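Local coordinates for protein arsenate reductase (ArsC) (PDB 1Y1L) that probably reduces arsenate to arsenite for arsenic detoxification, using a fold of the low-molecular-weight protein tyrosine phosphatase family, at residues K1-R12 against L67-E78. Sequence-based numbering, arbitrary orientation.
Sequences KVLFVCIHNTAR and LDDFDLIVTVCE. With CD (cadmium ion), chain E.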
ATOM      1  N   LYS A   1      14.131   0.962  19.121  1.00 33.45           N
ATOM      2  CA  LYS A   1      14.926   0.382  17.997  1.00 40.09           C
ATOM      3  C   LYS A   1      14.225   0.449  16.634  1.00 41.34           C
ATOM      4  O   LYS A   1      12.997   0.554  16.562  1.00 50.86           O
ATOM      5  CB  LYS A   1      15.308  -1.064  18.313  1.00 41.63           C
ATOM      6  CG  LYS A   1      14.154  -1.925  18.731  1.00 42.43           C
ATOM      7  CD  LYS A   1      14.610  -3.340  19.006  1.00 50.02           C
ATOM      8  CE  LYS A   1      13.424  -4.243  19.347  1.00 60.58           C
ATOM      9  NZ  LYS A   1      13.809  -5.662  19.644  1.00 63.11           N
ATOM     10  N   VAL A   2      15.022   0.390  15.566  1.00 35.15           N
ATOM     11  CA  VAL A   2      14.534   0.441  14.181  1.00 31.28           C
ATOM     12  C   VAL A   2      14.781  -0.925  13.515  1.00 32.27           C
ATOM     13  O   VAL A   2      15.585  -1.709  14.018  1.00 34.01           O
ATOM     14  CB  VAL A   2      15.262   1.583  13.415  1.00 27.16           C
ATOM     15  CG1 VAL A   2      16.750   1.429  13.566  1.00 32.19           C
ATOM     16  CG2 VAL A   2      14.886   1.605  11.967  1.00 19.96           C
ATOM     17  N   LEU A   3      14.029  -1.252  12.463  1.00 31.36           N
ATOM     18  CA  LEU A   3      14.211  -2.525  11.754  1.00 32.04           C
ATOM     19  C   LEU A   3      14.476  -2.250  10.287  1.00 35.18           C
ATOM     20  O   LEU A   3      13.670  -1.609   9.608  1.00 35.78           O
ATOM     21  CB  LEU A   3      12.980  -3.431  11.863  1.00 29.41           C
ATOM     22  CG  LEU A   3      13.176  -4.948  11.707  1.00 30.95           C
ATOM     23  CD1 LEU A   3      11.843  -5.664  11.675  1.00 29.35           C
ATOM     24  CD2 LEU A   3      13.915  -5.270  10.457  1.00 32.51           C
ATOM     25  N   PHE A   4      15.622  -2.726   9.810  1.00 33.99           N
ATOM     26  CA  PHE A   4      15.997  -2.570   8.410  1.00 32.62           C
ATOM     27  C   PHE A   4      15.653  -3.876   7.702  1.00 33.47           C
ATOM     28  O   PHE A   4      16.235  -4.928   7.998  1.00 36.91           O
ATOM     29  CB  PHE A   4      17.482  -2.287   8.290  1.00 31.73           C
ATOM     30  CG  PHE A   4      17.902  -1.001   8.916  1.00 25.24           C
ATOM     31  CD1 PHE A   4      18.318  -0.961  10.242  1.00 27.70           C
ATOM     32  CD2 PHE A   4      17.924   0.162   8.173  1.00 25.37           C
ATOM     33  CE1 PHE A   4      18.759   0.231  10.820  1.00 32.82           C
ATOM     34  CE2 PHE A   4      18.360   1.364   8.736  1.00 35.70           C
ATOM     35  CZ  PHE A   4      18.781   1.399  10.062  1.00 35.42           C
ATOM     36  N   VAL A   5      14.662  -3.830   6.822  1.00 27.76           N
ATOM     37  CA  VAL A   5      14.276  -5.032   6.113  1.00 24.78           C
ATOM     38  C   VAL A   5      14.357  -4.865   4.610  1.00 26.46           C
ATOM     39  O   VAL A   5      14.044  -3.810   4.068  1.00 29.58           O
ATOM     40  CB  VAL A   5      12.874  -5.543   6.570  1.00 23.97           C
ATOM     41  CG1 VAL A   5      12.056  -4.408   7.122  1.00 28.91           C
ATOM     42  CG2 VAL A   5      12.125  -6.223   5.429  1.00 22.67           C
ATOM     43  N   CYS A   6      14.922  -5.872   3.964  1.00 30.47           N
ATOM     44  CA  CYS A   6      15.035  -5.897   2.516  1.00 34.16           C
ATOM     45  C   CYS A   6      14.517  -7.279   2.104  1.00 35.20           C
ATOM     46  O   CYS A   6      13.935  -8.001   2.923  1.00 39.28           O
ATOM     47  CB  CYS A   6      16.477  -5.655   2.046  1.00 33.39           C
ATOM     48  SG  CYS A   6      17.467  -7.166   1.883  1.00 40.26           S
ATOM     49  N   ILE A   7      14.667  -7.636   0.836  1.00 30.07           N
ATOM     50  CA  ILE A   7      14.175  -8.924   0.389  1.00 32.28           C
ATOM     51  C   ILE A   7      14.955 -10.076   0.992  1.00 37.69           C
ATOM     52  O   ILE A   7      14.582 -10.623   2.015  1.00 43.46           O
ATOM     53  CB  ILE A   7      14.231  -9.067  -1.139  1.00 27.61           C
ATOM     54  CG1 ILE A   7      13.359  -8.019  -1.823  1.00 25.72           C
ATOM     55  CG2 ILE A   7      13.803 -10.466  -1.545  1.00 27.97           C
ATOM     56  CD1 ILE A   7      13.489  -8.045  -3.327  1.00 24.86           C
ATOM     57  N   HIS A   8      16.047 -10.439   0.336  1.00 43.77           N
ATOM     58  CA  HIS A   8      16.874 -11.558   0.749  1.00 43.22           C
ATOM     59  C   HIS A   8      17.706 -11.425   2.053  1.00 42.30           C
ATOM     60  O   HIS A   8      18.104 -12.434   2.624  1.00 45.36           O
ATOM     61  CB  HIS A   8      17.663 -12.041  -0.466  1.00 41.45           C
ATOM     62  CG  HIS A   8      18.461 -10.958  -1.158  1.00 40.08           C
ATOM     63  ND1 HIS A   8      19.700 -11.195  -1.713  1.00 40.61           N
ATOM     64  CD2 HIS A   8      18.206  -9.646  -1.379  1.00 31.69           C
ATOM     65  CE1 HIS A   8      20.184 -10.073  -2.207  1.00 38.34           C
ATOM     66  NE2 HIS A   8      19.290  -9.121  -2.030  1.00 32.66           N
ATOM     67  N   ASN A   9      17.871 -10.206   2.576  1.00 41.63           N
ATOM     68  CA  ASN A   9      18.626  -9.965   3.830  1.00 41.48           C
ATOM     69  C   ASN A   9      20.029 -10.581   3.901  1.00 41.56           C
ATOM     70  O   ASN A   9      20.310 -11.455   4.732  1.00 39.25           O
ATOM     71  CB  ASN A   9      17.823 -10.425   5.058  1.00 38.71           C
ATOM     72  CG  ASN A   9      18.587 -10.224   6.377  1.00 46.98           C
ATOM     73  OD1 ASN A   9      18.348 -10.925   7.361  1.00 52.81           O
ATOM     74  ND2 ASN A   9      19.532  -9.284   6.385  1.00 45.47           N
ATOM     75  N   THR A  10      20.938 -10.068   3.086  1.00 42.33           N
ATOM     76  CA  THR A  10      22.287 -10.608   3.068  1.00 38.81           C
ATOM     77  C   THR A  10      23.340  -9.501   3.068  1.00 39.32           C
ATOM     78  O   THR A  10      24.430  -9.676   3.613  1.00 41.15           O
ATOM     79  CB  THR A  10      22.474 -11.517   1.833  1.00 36.00           C
ATOM     80  OG1 THR A  10      21.578 -12.636   1.896  1.00 30.51           O
ATOM     81  CG2 THR A  10      23.867 -12.041   1.764  1.00 42.93           C
ATOM     82  N   ALA A  11      22.993  -8.349   2.497  1.00 35.83           N
ATOM     83  CA  ALA A  11      23.919  -7.228   2.412  1.00 35.22           C
ATOM     84  C   ALA A  11      23.418  -5.910   3.005  1.00 36.94           C
ATOM     85  O   ALA A  11      23.735  -5.582   4.149  1.00 35.78           O
ATOM     86  CB  ALA A  11      24.330  -7.018   0.967  1.00 31.88           C
ATOM     87  N   ARG A  12      22.698  -5.134   2.192  1.00 34.12           N
ATOM     88  CA  ARG A  12      22.164  -3.830   2.593  1.00 30.71           C
ATOM     89  C   ARG A  12      21.496  -3.829   3.965  1.00 29.20           C
ATOM     90  O   ARG A  12      21.775  -2.980   4.807  1.00 31.86           O
ATOM     91  CB  ARG A  12      21.175  -3.323   1.543  1.00 21.81           C
ATOM     92  CG  ARG A  12      21.712  -3.404   0.143  1.00 26.93           C
ATOM     93  CD  ARG A  12      21.087  -2.392  -0.793  1.00 25.85           C
ATOM     94  NE  ARG A  12      19.713  -2.702  -1.182  1.00 32.84           N
ATOM     95  CZ  ARG A  12      19.305  -3.850  -1.718  1.00 27.18           C
ATOM     96  NH1 ARG A  12      18.030  -4.011  -2.049  1.00 31.67           N
ATOM     97  NH2 ARG A  12      20.153  -4.854  -1.894  1.00 27.33           N
ATOM     98  N   LEU A  67       7.183  -7.804  14.323  1.00 64.03           N
ATOM     99  CA  LEU A  67       7.299  -6.392  13.980  1.00 60.11           C
ATOM    100  C   LEU A  67       6.923  -5.339  15.005  1.00 59.58           C
ATOM    101  O   LEU A  67       7.613  -4.329  15.131  1.00 64.86           O
ATOM    102  CB  LEU A  67       6.537  -6.118  12.689  1.00 58.52           C
ATOM    103  CG  LEU A  67       7.152  -6.741  11.439  1.00 60.71           C
ATOM    104  CD1 LEU A  67       6.209  -6.586  10.250  1.00 67.86           C
ATOM    105  CD2 LEU A  67       8.488  -6.077  11.156  1.00 63.54           C
ATOM    106  N   ASP A  68       5.820  -5.541  15.709  1.00 56.43           N
ATOM    107  CA  ASP A  68       5.374  -4.556  16.688  1.00 55.48           C
ATOM    108  C   ASP A  68       6.436  -4.142  17.720  1.00 52.36           C
ATOM    109  O   ASP A  68       6.308  -3.097  18.363  1.00 50.53           O
ATOM    110  CB  ASP A  68       4.088  -5.039  17.363  1.00 60.42           C
ATOM    111  CG  ASP A  68       2.931  -5.195  16.374  1.00 63.36           C
ATOM    112  OD1 ASP A  68       2.190  -6.199  16.481  1.00 65.27           O
ATOM    113  OD2 ASP A  68       2.764  -4.320  15.491  1.00 60.30           O
ATOM    114  N   ASP A  69       7.477  -4.959  17.865  1.00 50.82           N
ATOM    115  CA  ASP A  69       8.566  -4.679  18.795  1.00 49.50           C
ATOM    116  C   ASP A  69       9.313  -3.401  18.425  1.00 45.54           C
ATOM    117  O   ASP A  69       9.853  -2.718  19.295  1.00 42.86           O
ATOM    118  CB  ASP A  69       9.573  -5.840  18.810  1.00 55.30           C
ATOM    119  CG  ASP A  69       9.020  -7.108  19.456  1.00 59.76           C
ATOM    120  OD1 ASP A  69       7.986  -7.043  20.158  1.00 63.41           O
ATOM    121  OD2 ASP A  69       9.642  -8.178  19.273  1.00 61.24           O
ATOM    122  N   PHE A  70       9.358  -3.102  17.131  1.00 40.54           N
ATOM    123  CA  PHE A  70      10.069  -1.939  16.605  1.00 38.43           C
ATOM    124  C   PHE A  70       9.259  -0.636  16.599  1.00 36.32           C
ATOM    125  O   PHE A  70       8.047  -0.661  16.756  1.00 43.25           O
ATOM    126  CB  PHE A  70      10.604  -2.282  15.208  1.00 38.70           C
ATOM    127  CG  PHE A  70      11.399  -3.558  15.173  1.00 35.99           C
ATOM    128  CD1 PHE A  70      10.760  -4.776  15.014  1.00 35.49           C
ATOM    129  CD2 PHE A  70      12.777  -3.551  15.390  1.00 33.33           C
ATOM    130  CE1 PHE A  70      11.472  -5.971  15.077  1.00 40.19           C
ATOM    131  CE2 PHE A  70      13.496  -4.743  15.453  1.00 36.19           C
ATOM    132  CZ  PHE A  70      12.841  -5.957  15.300  1.00 37.83           C
ATOM    133  N   ASP A  71       9.923   0.501  16.428  1.00 26.20           N
ATOM    134  CA  ASP A  71       9.230   1.779  16.432  1.00 25.97           C
ATOM    135  C   ASP A  71       9.395   2.579  15.168  1.00 25.03           C
ATOM    136  O   ASP A  71       8.926   3.719  15.072  1.00 25.16           O
ATOM    137  CB  ASP A  71       9.674   2.594  17.624  1.00 27.07           C
ATOM    138  CG  ASP A  71       9.486   1.851  18.895  1.00 25.92           C
ATOM    139  OD1 ASP A  71      10.441   1.169  19.315  1.00 30.93           O
ATOM    140  OD2 ASP A  71       8.365   1.898  19.437  1.00 35.76           O
ATOM    141  N   LEU A  72      10.101   1.989  14.215  1.00 25.88           N
ATOM    142  CA  LEU A  72      10.340   2.589  12.899  1.00 26.80           C
ATOM    143  C   LEU A  72      10.960   1.512  12.056  1.00 23.04           C
ATOM    144  O   LEU A  72      12.084   1.115  12.307  1.00 24.03           O
ATOM    145  CB  LEU A  72      11.289   3.793  12.982  1.00 28.87           C
ATOM    146  CG  LEU A  72      11.711   4.574  11.728  1.00 24.06           C
ATOM    147  CD1 LEU A  72      13.116   4.221  11.340  1.00 24.59           C
ATOM    148  CD2 LEU A  72      10.758   4.357  10.585  1.00 23.47           C
ATOM    149  N   ILE A  73      10.191   0.961  11.131  1.00 23.70           N
ATOM    150  CA  ILE A  73      10.732  -0.068  10.265  1.00 27.90           C
ATOM    151  C   ILE A  73      11.019   0.545   8.901  1.00 31.33           C
ATOM    152  O   ILE A  73      10.111   0.959   8.194  1.00 30.47           O
ATOM    153  CB  ILE A  73       9.816  -1.332  10.209  1.00 23.46           C
ATOM    154  CG1 ILE A  73      10.287  -2.319   9.135  1.00 26.66           C
ATOM    155  CG2 ILE A  73       8.368  -0.944  10.045  1.00 23.76           C
ATOM    156  CD1 ILE A  73       9.716  -2.078   7.746  1.00 30.82           C
ATOM    157  N   VAL A  74      12.305   0.742   8.625  1.00 30.35           N
ATOM    158  CA  VAL A  74      12.759   1.301   7.360  1.00 26.55           C
ATOM    159  C   VAL A  74      12.876   0.146   6.370  1.00 25.32           C
ATOM    160  O   VAL A  74      13.493  -0.881   6.680  1.00 30.27           O
ATOM    161  CB  VAL A  74      14.117   2.019   7.532  1.00 24.46           C
ATOM    162  CG1 VAL A  74      14.923   1.348   8.610  1.00 29.39           C
ATOM    163  CG2 VAL A  74      14.893   2.023   6.230  1.00 17.90           C
ATOM    164  N   THR A  75      12.245   0.302   5.208  1.00 29.11           N
ATOM    165  CA  THR A  75      12.262  -0.726   4.163  1.00 33.69           C
ATOM    166  C   THR A  75      13.180  -0.348   2.996  1.00 35.10           C
ATOM    167  O   THR A  75      13.002   0.696   2.357  1.00 36.54           O
ATOM    168  CB  THR A  75      10.830  -1.011   3.629  1.00 28.45           C
ATOM    169  OG1 THR A  75      10.084  -1.735   4.611  1.00 37.72           O
ATOM    170  CG2 THR A  75      10.877  -1.836   2.357  1.00 27.24           C
ATOM    171  N   VAL A  76      14.194  -1.173   2.755  1.00 36.88           N
ATOM    172  CA  VAL A  76      15.119  -0.927   1.656  1.00 36.14           C
ATOM    173  C   VAL A  76      14.521  -1.543   0.394  1.00 43.18           C
ATOM    174  O   VAL A  76      14.623  -2.758   0.165  1.00 42.49           O
ATOM    175  CB  VAL A  76      16.521  -1.518   1.936  1.00 32.08           C
ATOM    176  CG1 VAL A  76      17.400  -1.365   0.725  1.00 28.31           C
ATOM    177  CG2 VAL A  76      17.164  -0.795   3.096  1.00 26.19           C
ATOM    178  N   CYS A  77      13.844  -0.699  -0.385  1.00 54.20           N
ATOM    179  CA  CYS A  77      13.185  -1.105  -1.625  1.00 63.96           C
ATOM    180  C   CYS A  77      14.095  -1.117  -2.865  1.00 60.81           C
ATOM    181  O   CYS A  77      15.187  -0.534  -2.872  1.00 57.58           O
ATOM    182  CB  CYS A  77      12.016  -0.139  -1.935  1.00 68.43           C
ATOM    183  SG  CYS A  77      11.246   0.448  -0.392  1.00 97.33           S
ATOM    184  N   GLU A  78      13.619  -1.798  -3.908  1.00 61.89           N
ATOM    185  CA  GLU A  78      14.326  -1.925  -5.181  1.00 62.62           C
ATOM    186  C   GLU A  78      14.043  -0.694  -6.049  1.00 69.19           C
ATOM    187  O   GLU A  78      13.468   0.286  -5.572  1.00 67.12           O
ATOM    188  CB  GLU A  78      13.838  -3.179  -5.906  1.00 58.27           C
ATOM    189  CG  GLU A  78      13.940  -4.465  -5.100  1.00 49.03           C
ATOM    190  CD  GLU A  78      15.264  -5.179  -5.286  1.00 51.71           C
ATOM    191  OE1 GLU A  78      16.208  -4.895  -4.520  1.00 48.32           O
ATOM    192  OE2 GLU A  78      15.359  -6.035  -6.196  1.00 53.62           O
TER
HETATM  193 CD    CD E 125      18.314 -10.769  -3.436  1.00  2.66          CD
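Arg12 reaches back from the far end of a phosphatase-type loop to the strand beside the one it left, its guanidinium passing Val76 to meet Glu78. Cys6 to Arg12 spells the signature of the low-molecular-weight phosphatase family, a cysteine and an arginine separated by five residues, whose P-loop links strand 2-6 to helix 12-21; by analogy, Cys6 would be the nucleophile and Arg12 would probably help hold the bound oxyanion. Arg12 NH1 lies 3.2 Å from Glu78 OE1 in a salt bridge whose hydrogen bond is weak and bent. Branched Val76 turns CG1 away from its own amide nitrogen (chi1 174°), which brings it against Arg12 NE.

Behind the loop, strands 2-6 and 73-77 are the inner neighbours of a four-stranded parallel sheet. Val5 uses both its own N and its own O toward strand 73-77, bracketing Thr75 in the parallel pattern: Val5 N reaches Val74 O at 3.2 Å, while Val5 O accepts from Val76 N at 2.9 Å. Beta-branched valines suit this extended backbone. On one face Val5 CG1 packs against Ile73 CD1; on the other, Val74 CG1 lies over a face of the Phe4 ring, 3.3 Å from Phe4 CD2. Helix 12-21 covers this second side, placing Ala16 and Phe20 against Phe4. Just before Glu78, whose backbone O accepts from His95 ND1, Cys77 is joined to Cys82 in a disulfide, consistent with an oxidised redox pair.

At the other end, Asp71 N donates to Lys1 O at 3.1 Å and Phe70 turns its ring beneath Leu3. The leucine's CG stands anti to its backbone N (chi1 -155°), which brings CD1 over the aromatic face in a CH-pi contact, with Leu3 CD1 3.7 Å from the Phe70 ring centroid.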